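Chitinase A (Pteris ryukyuensis, PDB 4RL3) probably hydrolyses the glycosidic bonds of chitin, this chain being the family 18 catalytic domain of a longer protein that also carries LysM sequence. Local coordinates at residues A33-Y38 with V77-D82; G47-Y52 with A101-S106; V89-T94 with I121-F126. All blocks are in the same frame, centred on the assembly; numbering follows the deposited sequence.

Interaction 1 (A33-Y38 with V77-D82); sequences AFAIDY and VSLGGD
The Phe34 ring lies over the CA of Gly81 in a CH-pi contact: that carbon is 3.8 Å from the centroid of the Phe34 ring and 12° off its normal. The contact joins two neighbouring parallel strands of the TIM barrel, 27-36 and 73-81, and the sequence SLGG of 78-81 matches the SxGG motif of family 18. Ala33 CB covers the opposite ring face. The peptide bond before Phe34 is a non-proline cis peptide, as in other family 18 enzymes. With chi1 at -67°, CG stands anti to the carbonyl carbon, and the ring reaches along the second strand, its rim meeting Ser78: CE1 of Phe34 is 3.5 Å from OG of Ser78. That hydroxyl is itself hydrogen-bonded to Asp120 OD2, on the next strand.

Two backbone bonds fix the pairing. Ala35 N donates to Ser78 O at 2.9 Å, and Gly80 N donates to Ala35 O at 3.0 Å, so both the N-H and the carbonyl of Ala35 are bound to the one neighbouring strand, even though the N-to-C directions of the short segments differ by 67°. On the face carrying Ala35 the packing is apolar, its CB touching Val77 CG2 at 3.7 Å and Leu79 CD2 at 4.0 Å; helix 96-114 adds Leu107 and Leu110 there. Further along, where the second strand turns at its glycines, Ile36 CG1 rests 3.5 Å from the carbonyl oxygen of Gly80.

Interaction 2 (G47-Y52 with A101-S106); sequences GVFNIY and ANAVSS
Ser106 is the polar link between the loop and the helix: its OG accepts the backbone N-H of Phe49, with N and OG 3.0 Å apart and the bond almost straight at 178°. A chi1 of 69° places OG between the serine's own N and carbonyl carbon, where it also turns back along the helix and donates to Asn102 O at 2.7 Å. The hydroxyl therefore relays one bond to the next, and since Ser106 N binds Asn102 O as well, that carbonyl is approached from opposite faces of its plane.

The Phe49 ring presents its edge to the helix. Ser106 OG and Ala103 CB both lie near the ring plane, Phe49 CE2 being 3.8 Å from Ala103 CB. Chi1 of -78°, with CG anti to the carbonyl carbon, directs this ring inward. Gly47 comes close enough for a CA-H...O contact, 3.2 Å from Ala103 CA to Gly47 O. On the solvent side, Val48 CG2 lies 3.5 Å from Asn102 CG, while Asn102 ND2 bonds Asn46 O.

Phe49 also packs against Ala35 of strand 27-36 and Leu107 of helix 96-114. It thus lies between that strand and that helix, while the helix meets Leu141 of helix 131-147 through Ala103 and Val104.

Interaction 3 (V89-T94 with I121-F126); sequences VQFTAT and IDYEHF
The backbones of 89-94 and 121-126 run alongside each other at Gln90 and His125, whose CA atoms are 4.8 Å apart. One direct bond joins them, Phe91 N to His125 O at 3.0 Å and 169°. A water fills the step before it, giving a hydrogen to Val89 O at 2.7 Å and accepting from Glu124 N at 2.8 Å, so the irregular loop and the chain leaving strand 118-123 are bridged at two levels.

Phe91 and Tyr123 form a T-shaped (edge-to-face) pair, with planes at 82° and ring centroids 4.8 Å apart. The Phe91 edge points down at the phenol ring, CD2 standing 3.4 Å above the centre of the Tyr123 ring. Chi1 of -172° on Phe91, which sets CG opposite its backbone N, carries the edge there; Val89 CG1 touches the same phenol at CE1. Tyr123 OH is held by Asp37 OD1. His125 turns its ring edge to Val89 O, and a bend in the Gln90 chain lays the Gln90 amide across the CB of His125, with Gln90 OE1 to His125 CB at 3.4 Å. The polar ends are bound outside the two segments: Gln90 NE2 to Asp127 OD2 and His125 NE2 to Asp82 OD1.

Asp120, Asp122 and Glu124 fall in the sequence DGIDIDYE, which fits the DxxDxDxE signature of family 18 TIM-barrel enzymes, whose final glutamate is generally the acid catalyst.

Overall arrangement
All three contacts lie on the same side of the centre of the chain and within the family 18 range. Interactions 1 and 3 have centres about 9 Å apart, 1 and 2 about 10 Å, 2 and 3 about 13 Å. Strands 27-36, 73-81 and 118-123 are consecutive neighbours in the sheet, and strand 50-51 pairs antiparallel with 27-36. Interaction 1 closes before interaction 3 opens, whereas interaction 2 interleaves with both. Side chains stitch the sites together: Tyr38 OH to Gln90 O, and Tyr52 OH to Tyr38 O. Because strands 73-81 and 118-123 are neighbours, the SxGG and DxxDxDxE sequences lie side by side, consistent with a shared catalytic cleft.

Interaction 1 (A33-Y38 with V77-D82)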
# COMPACT_ATOMS: atom_id res chain seq x y z
N ALA A 33 7.21 3.79 -0.14
CA ALA A 33 6.32 4.86 0.29
C ALA A 33 7.15 6.15 0.40
O ALA A 33 8.06 6.17 1.20
CB ALA A 33 5.69 4.50 1.64
N PHE A 34 6.89 7.21 -0.37
CA PHE A 34 5.78 7.40 -1.31
C PHE A 34 6.27 8.12 -2.56
O PHE A 34 7.24 8.89 -2.50
CB PHE A 34 4.71 8.29 -0.68
CG PHE A 34 4.00 7.67 0.49
CD1 PHE A 34 2.97 6.76 0.27
CD2 PHE A 34 4.35 7.98 1.80
CE1 PHE A 34 2.31 6.18 1.32
CE2 PHE A 34 3.68 7.41 2.87
CZ PHE A 34 2.66 6.51 2.63
N ALA A 35 5.58 7.92 -3.68
CA ALA A 35 5.68 8.82 -4.82
C ALA A 35 4.54 9.83 -4.66
O ALA A 35 3.42 9.45 -4.33
CB ALA A 35 5.58 8.08 -6.15
N ILE A 36 4.84 11.10 -4.85
CA ILE A 36 3.84 12.14 -4.68
C ILE A 36 3.98 13.13 -5.83
O ILE A 36 5.10 13.53 -6.18
CB ILE A 36 4.02 12.90 -3.34
CG1 ILE A 36 4.27 11.91 -2.19
CG2 ILE A 36 2.79 13.76 -3.05
CD1 ILE A 36 4.64 12.56 -0.88
N ASP A 37 2.84 13.54 -6.38
CA ASP A 37 2.79 14.52 -7.46
C ASP A 37 2.77 15.93 -6.88
O ASP A 37 1.85 16.72 -7.13
CB ASP A 37 1.60 14.25 -8.40
CG ASP A 37 0.25 14.20 -7.69
OD1 ASP A 37 0.16 13.69 -6.55
OD2 ASP A 37 -0.75 14.67 -8.27
N TYR A 38 3.81 16.23 -6.11
CA TYR A 38 4.03 17.51 -5.47
C TYR A 38 5.50 17.84 -5.49
O TYR A 38 6.35 16.94 -5.52
CB TYR A 38 3.58 17.47 -4.02
CG TYR A 38 2.13 17.83 -3.77
CD1 TYR A 38 1.09 16.94 -4.04
CD2 TYR A 38 1.78 19.05 -3.22
CE1 TYR A 38 -0.23 17.27 -3.79
CE2 TYR A 38 0.47 19.40 -2.97
CZ TYR A 38 -0.54 18.50 -3.26
OH TYR A 38 -1.87 18.85 -3.02
N VAL A 77 5.13 0.77 -5.72
CA VAL A 77 5.25 2.10 -5.13
C VAL A 77 3.86 2.60 -4.76
O VAL A 77 2.91 2.41 -5.51
CB VAL A 77 5.98 3.09 -6.08
CG1 VAL A 77 5.29 3.20 -7.43
CG2 VAL A 77 6.17 4.47 -5.44
N SER A 78 3.76 3.22 -3.59
CA SER A 78 2.52 3.81 -3.09
C SER A 78 2.48 5.30 -3.39
O SER A 78 3.49 6.00 -3.28
CB SER A 78 2.40 3.56 -1.59
OG SER A 78 1.13 3.95 -1.13
N LEU A 79 1.29 5.77 -3.78
CA LEU A 79 1.05 7.15 -4.19
C LEU A 79 0.34 7.93 -3.11
O LEU A 79 -0.68 7.49 -2.57
CB LEU A 79 0.21 7.19 -5.46
CG LEU A 79 0.57 6.27 -6.61
CD1 LEU A 79 -0.33 6.58 -7.79
CD2 LEU A 79 2.03 6.37 -7.00
N GLY A 80 0.88 9.11 -2.81
CA GLY A 80 0.22 10.07 -1.95
C GLY A 80 0.72 10.08 -0.53
O GLY A 80 1.66 10.78 -0.20
N GLY A 81 0.07 9.30 0.33
CA GLY A 81 0.35 9.37 1.75
C GLY A 81 -0.30 10.59 2.39
O GLY A 81 -1.13 11.26 1.80
N ASP A 82 0.08 10.86 3.63
CA ASP A 82 -0.57 11.89 4.44
C ASP A 82 -0.06 13.29 4.09
O ASP A 82 -0.85 14.15 3.70
CB ASP A 82 -0.34 11.56 5.92
CG ASP A 82 -1.09 12.48 6.87
OD1 ASP A 82 -1.91 13.32 6.45
OD2 ASP A 82 -0.84 12.35 8.09

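Interaction 2 (G47-Y52 with A101-S106)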
# COMPACT_ATOMS: atom_id res chain seq x y z
N GLY A 47 0.01 15.60 -11.43
CA GLY A 47 0.25 14.21 -11.76
C GLY A 47 1.67 13.86 -12.18
O GLY A 47 1.91 12.73 -12.60
N VAL A 48 2.61 14.80 -12.10
CA VAL A 48 4.01 14.46 -12.40
C VAL A 48 4.64 13.99 -11.09
O VAL A 48 4.90 14.79 -10.18
CB VAL A 48 4.81 15.64 -13.01
CG1 VAL A 48 6.22 15.19 -13.31
CG2 VAL A 48 4.16 16.14 -14.30
N PHE A 49 4.83 12.69 -10.97
CA PHE A 49 5.24 12.09 -9.69
C PHE A 49 6.72 12.25 -9.38
O PHE A 49 7.58 11.98 -10.22
CB PHE A 49 4.81 10.63 -9.62
CG PHE A 49 3.36 10.48 -9.31
CD1 PHE A 49 2.94 10.42 -7.98
CD2 PHE A 49 2.40 10.51 -10.31
CE1 PHE A 49 1.59 10.33 -7.67
CE2 PHE A 49 1.05 10.42 -10.01
CZ PHE A 49 0.65 10.34 -8.69
N ASN A 50 6.98 12.69 -8.15
CA ASN A 50 8.31 12.81 -7.58
C ASN A 50 8.52 11.78 -6.48
O ASN A 50 7.56 11.22 -5.94
CB ASN A 50 8.49 14.21 -6.99
CG ASN A 50 8.68 15.26 -8.06
OD1 ASN A 50 9.51 15.11 -8.94
ND2 ASN A 50 7.92 16.34 -7.98
N ILE A 51 9.78 11.55 -6.15
CA ILE A 51 10.18 10.52 -5.20
C ILE A 51 10.30 11.07 -3.78
O ILE A 51 11.11 11.96 -3.53
CB ILE A 51 11.53 9.91 -5.62
CG1 ILE A 51 11.38 9.22 -6.98
CG2 ILE A 51 12.05 8.94 -4.57
CD1 ILE A 51 12.68 8.78 -7.61
N TYR A 52 9.51 10.50 -2.88
CA TYR A 52 9.56 10.84 -1.46
C TYR A 52 9.67 9.59 -0.59
O TYR A 52 9.04 9.47 0.45
CB TYR A 52 8.39 11.73 -1.05
CG TYR A 52 8.40 13.05 -1.80
CD1 TYR A 52 9.28 14.08 -1.44
CD2 TYR A 52 7.57 13.26 -2.89
CE1 TYR A 52 9.30 15.27 -2.13
CE2 TYR A 52 7.59 14.44 -3.59
CZ TYR A 52 8.45 15.45 -3.21
OH TYR A 52 8.46 16.64 -3.91
N ALA A 101 -2.48 11.89 -18.07
CA ALA A 101 -1.36 11.77 -18.99
C ALA A 101 -0.03 11.90 -18.26
O ALA A 101 0.92 11.16 -18.52
CB ALA A 101 -1.46 12.78 -20.12
N ASN A 102 0.04 12.84 -17.33
CA ASN A 102 1.24 13.01 -16.52
C ASN A 102 1.50 11.86 -15.55
O ASN A 102 2.66 11.49 -15.32
CB ASN A 102 1.17 14.32 -15.74
CG ASN A 102 1.57 15.52 -16.59
OD1 ASN A 102 2.39 15.41 -17.51
ND2 ASN A 102 1.02 16.68 -16.25
N ALA A 103 0.43 11.32 -14.99
CA ALA A 103 0.57 10.24 -14.02
C ALA A 103 1.01 8.94 -14.69
O ALA A 103 1.94 8.27 -14.22
CB ALA A 103 -0.75 10.03 -13.29
N VAL A 104 0.36 8.58 -15.79
CA VAL A 104 0.72 7.35 -16.50
C VAL A 104 2.18 7.44 -16.97
O VAL A 104 2.95 6.49 -16.79
CB VAL A 104 -0.21 7.07 -17.70
CG1 VAL A 104 0.30 5.89 -18.53
CG2 VAL A 104 -1.63 6.80 -17.19
N SER A 105 2.55 8.57 -17.57
CA SER A 105 3.90 8.73 -18.12
C SER A 105 4.97 8.80 -17.03
O SER A 105 5.95 8.08 -17.10
CB SER A 105 3.98 9.95 -19.04
OG SER A 105 3.68 11.16 -18.36
N SER A 106 4.78 9.66 -16.04
CA SER A 106 5.77 9.78 -14.97
C SER A 106 5.92 8.51 -14.14
O SER A 106 7.04 8.15 -13.78
CB SER A 106 5.52 10.99 -14.07
OG SER A 106 4.36 10.87 -13.29

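Interaction 3 (V89-T94 with I121-F126)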
# COMPACT_ATOMS: atom_id res chain seq x y z
N VAL A 89 -1.27 16.11 1.61
CA VAL A 89 -1.24 15.76 0.21
C VAL A 89 -2.68 15.75 -0.30
O VAL A 89 -3.35 14.72 -0.30
CB VAL A 89 -0.55 14.40 -0.03
CG1 VAL A 89 -0.58 14.03 -1.51
CG2 VAL A 89 0.88 14.43 0.47
N GLN A 90 -3.14 16.91 -0.75
CA GLN A 90 -4.46 17.06 -1.32
C GLN A 90 -4.45 16.54 -2.74
O GLN A 90 -3.65 17.01 -3.56
CB GLN A 90 -4.87 18.54 -1.35
CG GLN A 90 -5.14 19.13 0.02
CD GLN A 90 -6.38 18.57 0.67
OE1 GLN A 90 -7.18 17.87 0.03
NE2 GLN A 90 -6.57 18.88 1.94
N PHE A 91 -5.31 15.57 -3.06
CA PHE A 91 -5.41 15.16 -4.45
C PHE A 91 -5.93 16.34 -5.26
O PHE A 91 -6.94 16.93 -4.92
CB PHE A 91 -6.33 13.96 -4.64
CG PHE A 91 -6.27 13.41 -6.05
CD1 PHE A 91 -7.03 13.99 -7.06
CD2 PHE A 91 -5.41 12.38 -6.36
CE1 PHE A 91 -6.95 13.52 -8.35
CE2 PHE A 91 -5.33 11.90 -7.65
CZ PHE A 91 -6.09 12.47 -8.64
N THR A 92 -5.24 16.66 -6.34
CA THR A 92 -5.68 17.78 -7.17
C THR A 92 -5.20 17.65 -8.62
O THR A 92 -4.09 17.18 -8.91
CB THR A 92 -5.26 19.12 -6.52
OG1 THR A 92 -5.80 20.22 -7.27
CG2 THR A 92 -3.77 19.24 -6.41
N ALA A 93 -6.09 18.03 -9.53
CA ALA A 93 -5.86 17.88 -10.96
C ALA A 93 -6.27 19.15 -11.67
O ALA A 93 -7.33 19.70 -11.40
CB ALA A 93 -6.67 16.71 -11.50
N THR A 94 -5.43 19.60 -12.60
CA THR A 94 -5.77 20.74 -13.46
C THR A 94 -6.95 20.38 -14.35
O THR A 94 -7.89 21.17 -14.50
CB THR A 94 -4.55 21.14 -14.32
OG1 THR A 94 -3.47 21.53 -13.46
CG2 THR A 94 -4.90 22.29 -15.28
N ILE A 121 -2.57 2.88 -4.33
CA ILE A 121 -3.21 4.19 -4.22
C ILE A 121 -3.49 4.51 -2.75
O ILE A 121 -4.30 3.85 -2.11
CB ILE A 121 -4.54 4.23 -5.02
CG1 ILE A 121 -4.38 3.61 -6.41
CG2 ILE A 121 -5.05 5.67 -5.10
CD1 ILE A 121 -3.34 4.23 -7.33
N ASP A 122 -2.83 5.56 -2.24
CA ASP A 122 -2.90 5.88 -0.81
C ASP A 122 -3.10 7.38 -0.59
O ASP A 122 -2.53 7.96 0.33
CB ASP A 122 -1.63 5.39 -0.10
CG ASP A 122 -1.73 5.45 1.42
OD1 ASP A 122 -2.86 5.28 1.96
OD2 ASP A 122 -0.66 5.64 2.07
N TYR A 123 -3.93 7.99 -1.43
CA TYR A 123 -4.40 9.34 -1.13
C TYR A 123 -5.43 9.32 -0.03
O TYR A 123 -6.23 8.38 0.06
CB TYR A 123 -5.00 9.99 -2.37
CG TYR A 123 -3.99 10.37 -3.42
CD1 TYR A 123 -3.29 11.56 -3.33
CD2 TYR A 123 -3.77 9.55 -4.52
CE1 TYR A 123 -2.39 11.93 -4.32
CE2 TYR A 123 -2.85 9.88 -5.50
CZ TYR A 123 -2.16 11.08 -5.40
OH TYR A 123 -1.27 11.41 -6.40
N GLU A 124 -5.44 10.36 0.80
CA GLU A 124 -6.45 10.45 1.86
C GLU A 124 -7.10 11.81 2.05
O GLU A 124 -8.00 11.95 2.86
CB GLU A 124 -5.85 9.99 3.19
CG GLU A 124 -4.87 10.98 3.80
CD GLU A 124 -4.49 10.61 5.22
OE1 GLU A 124 -3.35 10.15 5.40
OE2 GLU A 124 -5.33 10.75 6.14
N HIS A 125 -6.63 12.82 1.32
CA HIS A 125 -7.17 14.18 1.44
C HIS A 125 -7.83 14.57 0.15
O HIS A 125 -7.19 14.60 -0.91
CB HIS A 125 -6.06 15.16 1.79
CG HIS A 125 -5.30 14.79 3.01
ND1 HIS A 125 -5.83 14.91 4.28
CD2 HIS A 125 -4.06 14.29 3.18
CE1 HIS A 125 -4.95 14.50 5.16
NE2 HIS A 125 -3.86 14.12 4.52
N PHE A 126 -9.11 14.89 0.24
CA PHE A 126 -9.95 15.14 -0.93
C PHE A 126 -10.72 16.44 -0.83
O PHE A 126 -11.78 16.58 -1.42
CB PHE A 126 -10.91 13.96 -1.09
CG PHE A 126 -10.21 12.65 -1.26
CD1 PHE A 126 -9.54 12.38 -2.43
CD2 PHE A 126 -10.19 11.71 -0.24
CE1 PHE A 126 -8.87 11.19 -2.60
CE2 PHE A 126 -9.51 10.52 -0.40
CZ PHE A 126 -8.85 10.25 -1.59
O HOH W 1 -3.30 12.13 0.38